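Local coordinates for protein transcriptional regulator (Streptococcus thermophilus LMD-9, PDB 5JUF) that acts as a transcriptional activator and quorum sensor of the RNPP type, regulating competence in the ComRS cell-to-cell communication system, at residues 185-188 and 189-193; 216-220 and 221-225; 95-98 and 99-103. All coordinates share one frame; numbering follows the deposited sequence.

Overall arrangement
Interactions 3, 1 and 2 follow one another along the chain in that order, all within the ComR tetratricopeptide region of this mainly helical, strand-free protein. Interaction 3 spans two turns of helix 94-111 on the surface. Interaction 1, partly buried, covers the last turns of helix 181-192, and interaction 2 ends the next helix, 200-219, with the loop leading to helix 226-240. Interactions 1 and 2 have centres 14 Å apart and touch where Glu185 packs against Lys217, Ser222 and Ser224, thereby joining consecutive helices of the tetratricopeptide region. Interaction 3 lies across the chain's centre from interaction 1, with centres 30 Å apart and nearest atoms about 17 Å apart.

Interaction 1 (185-188 and 189-193); sequences ERII and KRVLN. With SO4 (sulfate ion), chain D.
The last turns of helix 181-192, part of the ComR tetratricopeptide region, pair Arg186 with Arg190 one turn later beside a bound sulfate ion. The two side chains run side by side and point the same way. Arg186 lays its aliphatic part over one face of the Arg190 guanidinium: CG of Arg186 stands 3.6 Å from CZ of Arg190, above the centre of the group. The two guanidinium planes are 30° apart. A bend in the Arg186 chain at chi3 (104°) brings NH1 to the carbonyl oxygen of Lys153, to which it donates, while the head stays beside the Arg190 guanidinium. Arg190, extended from CG to NE, instead offers an edge to the sulfate: its NH2 binds O4 at 3.0 Å in a nearly straight bond (164°), while NE makes a weak bond to the same oxygen. Lys189, fully stretched beyond CG, reaches sulfate O1 with NZ at 2.8 Å. The anion, probably from the crystallisation liquor, is therefore gripped by two consecutive residues and probably offsets some of the positive charge gathered here. Beneath these side chains the helix keeps its regular backbone bonds, among them Val191 N to Ile187 O at 3.0 Å. On its inner side CG2 of Ile188 lies 3.8 Å from CD1 of Leu192, the two side chains running alongside each other. Ile187 packs on helix 160-173, Ile188 meets both that helix and helix 200-219, and Leu192 touches helices 200-219 and 226-240.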
# COMPACT_ATOMS: atom_id res chain seq x y z
N GLU A 185 15.26 6.56 -0.47
CA GLU A 185 15.41 7.31 -1.72
C GLU A 185 15.06 6.44 -2.93
O GLU A 185 14.43 6.92 -3.88
CB GLU A 185 16.84 7.83 -1.86
CG GLU A 185 17.20 8.94 -0.87
CD GLU A 185 16.44 10.22 -1.12
OE1 GLU A 185 16.34 11.05 -0.18
OE2 GLU A 185 15.93 10.41 -2.24
N ARG A 186 15.50 5.18 -2.92
CA ARG A 186 15.18 4.26 -4.00
C ARG A 186 13.67 4.05 -4.12
O ARG A 186 13.11 4.12 -5.21
CB ARG A 186 15.89 2.93 -3.75
CG ARG A 186 15.77 1.92 -4.87
CD ARG A 186 16.73 0.75 -4.64
NE ARG A 186 16.05 -0.45 -4.16
CZ ARG A 186 16.63 -1.40 -3.43
NH1 ARG A 186 15.94 -2.46 -3.04
NH2 ARG A 186 17.90 -1.29 -3.08
N ILE A 187 13.00 3.80 -2.99
CA ILE A 187 11.54 3.63 -3.02
C ILE A 187 10.86 4.92 -3.48
O ILE A 187 9.95 4.88 -4.32
CB ILE A 187 11.03 3.18 -1.64
CG1 ILE A 187 11.62 1.83 -1.25
CG2 ILE A 187 9.48 3.08 -1.63
CD1 ILE A 187 11.15 0.67 -2.12
N ILE A 188 11.28 6.07 -2.94
CA ILE A 188 10.70 7.37 -3.31
C ILE A 188 10.75 7.56 -4.81
O ILE A 188 9.76 7.92 -5.46
CB ILE A 188 11.44 8.53 -2.61
CG1 ILE A 188 11.17 8.59 -1.11
CG2 ILE A 188 11.08 9.86 -3.24
CD1 ILE A 188 10.02 7.81 -0.68
N LYS A 189 11.95 7.40 -5.38
CA LYS A 189 12.16 7.66 -6.80
C LYS A 189 11.25 6.78 -7.66
O LYS A 189 10.70 7.24 -8.66
CB LYS A 189 13.62 7.42 -7.18
CG LYS A 189 13.86 7.37 -8.69
CD LYS A 189 15.31 7.04 -9.08
CE LYS A 189 15.46 7.00 -10.60
NZ LYS A 189 16.86 6.78 -11.06
N ARG A 190 11.10 5.51 -7.28
CA ARG A 190 10.28 4.63 -8.10
C ARG A 190 8.80 4.98 -7.97
O ARG A 190 8.06 4.96 -8.96
CB ARG A 190 10.57 3.18 -7.75
CG ARG A 190 11.95 2.75 -8.29
CD ARG A 190 12.39 1.40 -7.74
NE ARG A 190 13.81 1.20 -8.04
CZ ARG A 190 14.48 0.09 -7.74
NH1 ARG A 190 13.86 -0.91 -7.13
NH2 ARG A 190 15.77 0.00 -8.04
N VAL A 191 8.35 5.36 -6.77
CA VAL A 191 6.96 5.77 -6.61
C VAL A 191 6.66 7.00 -7.48
O VAL A 191 5.60 7.09 -8.11
CB VAL A 191 6.63 6.02 -5.13
CG1 VAL A 191 5.29 6.77 -5.00
CG2 VAL A 191 6.58 4.68 -4.35
N LEU A 192 7.60 7.94 -7.53
CA LEU A 192 7.42 9.14 -8.34
C LEU A 192 7.39 8.85 -9.83
O LEU A 192 6.89 9.68 -10.60
CB LEU A 192 8.54 10.14 -8.04
CG LEU A 192 8.49 10.80 -6.65
CD1 LEU A 192 9.77 11.58 -6.38
CD2 LEU A 192 7.26 11.72 -6.57
N ASN A 193 7.91 7.70 -10.26
CA ASN A 193 7.96 7.31 -11.65
C ASN A 193 6.76 6.48 -12.10
O ASN A 193 6.68 6.13 -13.27
CB ASN A 193 9.25 6.51 -11.94
CG ASN A 193 10.51 7.35 -11.81
OD1 ASN A 193 10.50 8.56 -11.99
ND2 ASN A 193 11.63 6.68 -11.52
S SO4 D . 16.11 3.02 -10.69
O1 SO4 D . 17.04 4.00 -11.24
O2 SO4 D . 14.81 3.65 -10.45
O3 SO4 D . 15.95 1.91 -11.63
O4 SO4 D . 16.65 2.51 -9.43

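Interaction 2 (216-220 and 221-225); sequences LKIFH and NSFSD
The ring of Phe223 meets Ile218 obliquely, with CE1 of Phe223 4.0 Å from CG1 of Ile218, while OD1 of Asn221 lies in the plane of the ring at its edge. The rings of Phe226 and His260 also meet Phe223, and the imidazole of His220 stacks on Tyr179. These groups flank the Schellman motif that ends helix 200-219. Asn221, the first residue to leave helical backbone angles, has a positive phi of 51°, which swings the chain round so that two amides point back into the final turn. Ser222 N bonds to Lys217 O at 2.9 Å in an almost straight approach, and Asn221 N bonds to Ile218 O at 3.0 Å, coming from well above the carbonyl plane. The loop then runs on to helix 226-240, and the side chain of Lys217 follows it. Its CB passes 3.2 Å from Ser222 O, and CG is about as near, so the aliphatic part covers this carbonyl, a buried oxygen with no polar partner in the model. Beyond CD the chain bends at chi4 (-78°), which brings the ammonium group to the backbone of Ser224. Asp225 OD2 remains 5.0 Å from Lys217 NZ, near enough for its negative charge probably to favour the ammonium form without direct contact. Glu185 of helix 181-192 packs against Ser222 and Ser224. The lysine ends in a hydrogen bond from Lys217 NZ to Ser224 O, modelled at 2.5 Å, a length so short that its exact value is doubtful, with the donor in the carbonyl plane.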
# COMPACT_ATOMS: atom_id res chain seq x y z
N LEU A 216 7.27 12.28 5.75
CA LEU A 216 8.57 11.81 6.24
C LEU A 216 9.70 12.76 5.84
O LEU A 216 10.66 12.94 6.61
CB LEU A 216 8.83 10.40 5.72
CG LEU A 216 8.01 9.30 6.40
CD1 LEU A 216 7.99 8.05 5.54
CD2 LEU A 216 8.55 9.00 7.81
N LYS A 217 9.61 13.37 4.66
CA LYS A 217 10.65 14.30 4.23
C LYS A 217 10.69 15.53 5.12
O LYS A 217 11.78 15.98 5.51
CB LYS A 217 10.44 14.69 2.77
CG LYS A 217 10.91 13.65 1.76
CD LYS A 217 10.74 14.17 0.33
CE LYS A 217 11.45 13.26 -0.66
NZ LYS A 217 12.93 13.51 -0.64
N ILE A 218 9.52 16.08 5.45
CA ILE A 218 9.44 17.14 6.45
C ILE A 218 10.04 16.67 7.77
O ILE A 218 10.91 17.34 8.35
CB ILE A 218 7.97 17.60 6.62
CG1 ILE A 218 7.49 18.33 5.36
CG2 ILE A 218 7.82 18.54 7.83
CD1 ILE A 218 5.99 18.58 5.35
N PHE A 219 9.62 15.50 8.25
CA PHE A 219 10.16 14.95 9.49
C PHE A 219 11.69 14.83 9.45
O PHE A 219 12.38 15.19 10.42
CB PHE A 219 9.50 13.60 9.78
CG PHE A 219 9.98 12.94 11.04
CD1 PHE A 219 9.74 13.52 12.27
CD2 PHE A 219 10.67 11.74 10.99
CE1 PHE A 219 10.19 12.92 13.44
CE2 PHE A 219 11.12 11.13 12.16
CZ PHE A 219 10.88 11.73 13.39
N HIS A 220 12.25 14.32 8.35
CA HIS A 220 13.69 14.15 8.25
C HIS A 220 14.42 15.39 7.76
O HIS A 220 15.64 15.34 7.58
CB HIS A 220 14.04 13.00 7.30
CG HIS A 220 13.48 11.67 7.72
ND1 HIS A 220 13.08 10.71 6.82
CD2 HIS A 220 13.29 11.14 8.95
CE1 HIS A 220 12.65 9.65 7.47
NE2 HIS A 220 12.76 9.88 8.77
N ASN A 221 13.70 16.49 7.53
CA ASN A 221 14.26 17.73 6.98
C ASN A 221 15.08 17.46 5.72
O ASN A 221 16.19 17.96 5.55
CB ASN A 221 15.11 18.46 8.03
CG ASN A 221 15.38 19.90 7.64
OD1 ASN A 221 14.45 20.68 7.44
ND2 ASN A 221 16.65 20.26 7.53
N SER A 222 14.51 16.66 4.82
CA SER A 222 15.16 16.24 3.58
C SER A 222 14.24 16.61 2.42
O SER A 222 13.29 15.88 2.13
CB SER A 222 15.46 14.74 3.61
OG SER A 222 15.95 14.28 2.36
N PHE A 223 14.51 17.73 1.75
CA PHE A 223 13.57 18.29 0.79
C PHE A 223 13.98 18.10 -0.67
O PHE A 223 13.38 18.71 -1.55
CB PHE A 223 13.36 19.77 1.08
CG PHE A 223 12.53 20.02 2.30
CD1 PHE A 223 11.15 19.97 2.24
CD2 PHE A 223 13.14 20.26 3.53
CE1 PHE A 223 10.38 20.18 3.37
CE2 PHE A 223 12.38 20.49 4.66
CZ PHE A 223 10.99 20.45 4.59
N SER A 224 14.97 17.25 -0.94
CA SER A 224 15.25 16.88 -2.32
C SER A 224 14.01 16.22 -2.92
O SER A 224 13.34 15.42 -2.27
CB SER A 224 16.44 15.94 -2.39
OG SER A 224 16.20 14.75 -1.65
N ASP A 225 13.69 16.61 -4.16
CA ASP A 225 12.55 16.09 -4.91
C ASP A 225 11.21 16.39 -4.25
O ASP A 225 10.20 15.79 -4.62
CB ASP A 225 12.66 14.57 -5.13
CG ASP A 225 13.94 14.17 -5.81
OD1 ASP A 225 14.31 14.80 -6.82
OD2 ASP A 225 14.59 13.22 -5.32

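Interaction 3 (95-98 and 99-103); sequences DRIK and SKLTL. With SO4 (sulfate ion), chain B.
CB of Lys100 sits 3.4 Å from the carbonyl oxygen of Arg96, the same oxygen that accepts the backbone bond from Lys100 N. From there CG departs opposite the backbone nitrogen (chi1 -171°) and the chain stays extended, carrying CD and then CE alongside a sulfate ion, probably from the crystallisation liquor, with CE 3.6 Å from its O3. At the tip, NZ of Lys100 binds sulfate O3 at 3.0 Å and makes a weak bond to O4. A further bond, to the carbonyl oxygen of Phe88, fixes the ammonium group, while Thr90 OG1 joins Lys100 NZ in binding the sulfate.

Helix 94-111, which carries Lys100, belongs to the ComR tetratricopeptide region and packs against helix 117-130, where Leu130 touches both Lys100 and Leu101. One turn apart on the same helix, Ile97 and Leu101 lie side by side, CG2 of Ile97 being 3.9 Å from CD1 of Leu101. Towards solvent, Lys98 O accepts two bonds from Thr102, one from its N and one from its OG1, each 3.0 Å long; the donors approach from opposite faces of the carbonyl plane. Nearby, a water lies 2.7 Å from Ser99 OG and donates a weak hydrogen bond to Asp95 O.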
# COMPACT_ATOMS: atom_id res chain seq x y z
N ASP A 95 -15.67 7.97 13.47
CA ASP A 95 -16.80 7.14 13.08
C ASP A 95 -16.58 6.49 11.72
O ASP A 95 -16.94 5.33 11.51
CB ASP A 95 -18.10 7.95 13.07
CG ASP A 95 -18.50 8.42 14.45
OD1 ASP A 95 -18.05 7.80 15.44
OD2 ASP A 95 -19.27 9.40 14.54
N ARG A 96 -16.01 7.24 10.77
CA ARG A 96 -15.72 6.68 9.46
C ARG A 96 -14.53 5.73 9.49
O ARG A 96 -14.48 4.77 8.71
CB ARG A 96 -15.50 7.81 8.45
CG ARG A 96 -16.75 8.71 8.25
CD ARG A 96 -16.49 9.88 7.29
NE ARG A 96 -16.13 9.41 5.96
CZ ARG A 96 -17.02 9.11 5.01
NH1 ARG A 96 -18.32 9.25 5.25
NH2 ARG A 96 -16.61 8.68 3.82
N ILE A 97 -13.55 5.98 10.37
CA ILE A 97 -12.47 5.01 10.54
C ILE A 97 -13.03 3.68 11.01
O ILE A 97 -12.65 2.61 10.51
CB ILE A 97 -11.42 5.55 11.53
CG1 ILE A 97 -10.71 6.77 10.94
CG2 ILE A 97 -10.40 4.46 11.89
CD1 ILE A 97 -9.78 7.46 11.93
N LYS A 98 -13.95 3.72 11.98
CA LYS A 98 -14.54 2.50 12.50
C LYS A 98 -15.36 1.78 11.44
O LYS A 98 -15.32 0.55 11.34
CB LYS A 98 -15.39 2.82 13.73
CG LYS A 98 -16.05 1.62 14.40
CD LYS A 98 -15.01 0.63 14.93
CE LYS A 98 -15.65 -0.59 15.59
NZ LYS A 98 -14.64 -1.48 16.24
N SER A 99 -16.14 2.54 10.65
CA SER A 99 -16.90 1.93 9.56
C SER A 99 -15.99 1.25 8.55
O SER A 99 -16.28 0.14 8.08
CB SER A 99 -17.76 2.98 8.85
OG SER A 99 -18.87 3.31 9.65
N LYS A 100 -14.88 1.90 8.19
CA LYS A 100 -13.95 1.33 7.21
C LYS A 100 -13.30 0.06 7.74
O LYS A 100 -13.14 -0.91 6.99
CB LYS A 100 -12.89 2.37 6.85
CG LYS A 100 -12.00 1.99 5.69
CD LYS A 100 -11.28 3.24 5.15
CE LYS A 100 -10.26 2.85 4.10
NZ LYS A 100 -9.91 3.99 3.21
N LEU A 101 -12.91 0.07 9.01
CA LEU A 101 -12.38 -1.15 9.63
C LEU A 101 -13.42 -2.27 9.62
O LEU A 101 -13.08 -3.44 9.42
CB LEU A 101 -11.94 -0.84 11.07
CG LEU A 101 -10.66 0.01 11.20
CD1 LEU A 101 -10.58 0.60 12.60
CD2 LEU A 101 -9.44 -0.87 10.92
N THR A 102 -14.69 -1.93 9.87
CA THR A 102 -15.74 -2.94 9.79
C THR A 102 -15.84 -3.54 8.39
O THR A 102 -15.96 -4.76 8.24
CB THR A 102 -17.08 -2.33 10.22
OG1 THR A 102 -17.00 -1.98 11.61
CG2 THR A 102 -18.22 -3.33 10.03
N LEU A 103 -15.75 -2.70 7.35
CA LEU A 103 -15.76 -3.19 5.97
C LEU A 103 -14.60 -4.13 5.69
O LEU A 103 -14.75 -5.12 4.97
CB LEU A 103 -15.70 -2.03 4.97
CG LEU A 103 -16.88 -1.06 4.88
CD1 LEU A 103 -16.50 0.16 4.02
CD2 LEU A 103 -18.09 -1.77 4.31
S SO4 B . -8.12 7.06 4.56
O1 SO4 B . -8.18 7.95 5.71
O2 SO4 B . -6.84 7.26 3.88
O3 SO4 B . -8.24 5.67 5.00
O4 SO4 B . -9.22 7.37 3.64
O HOH W 1 -19.29 5.95 9.16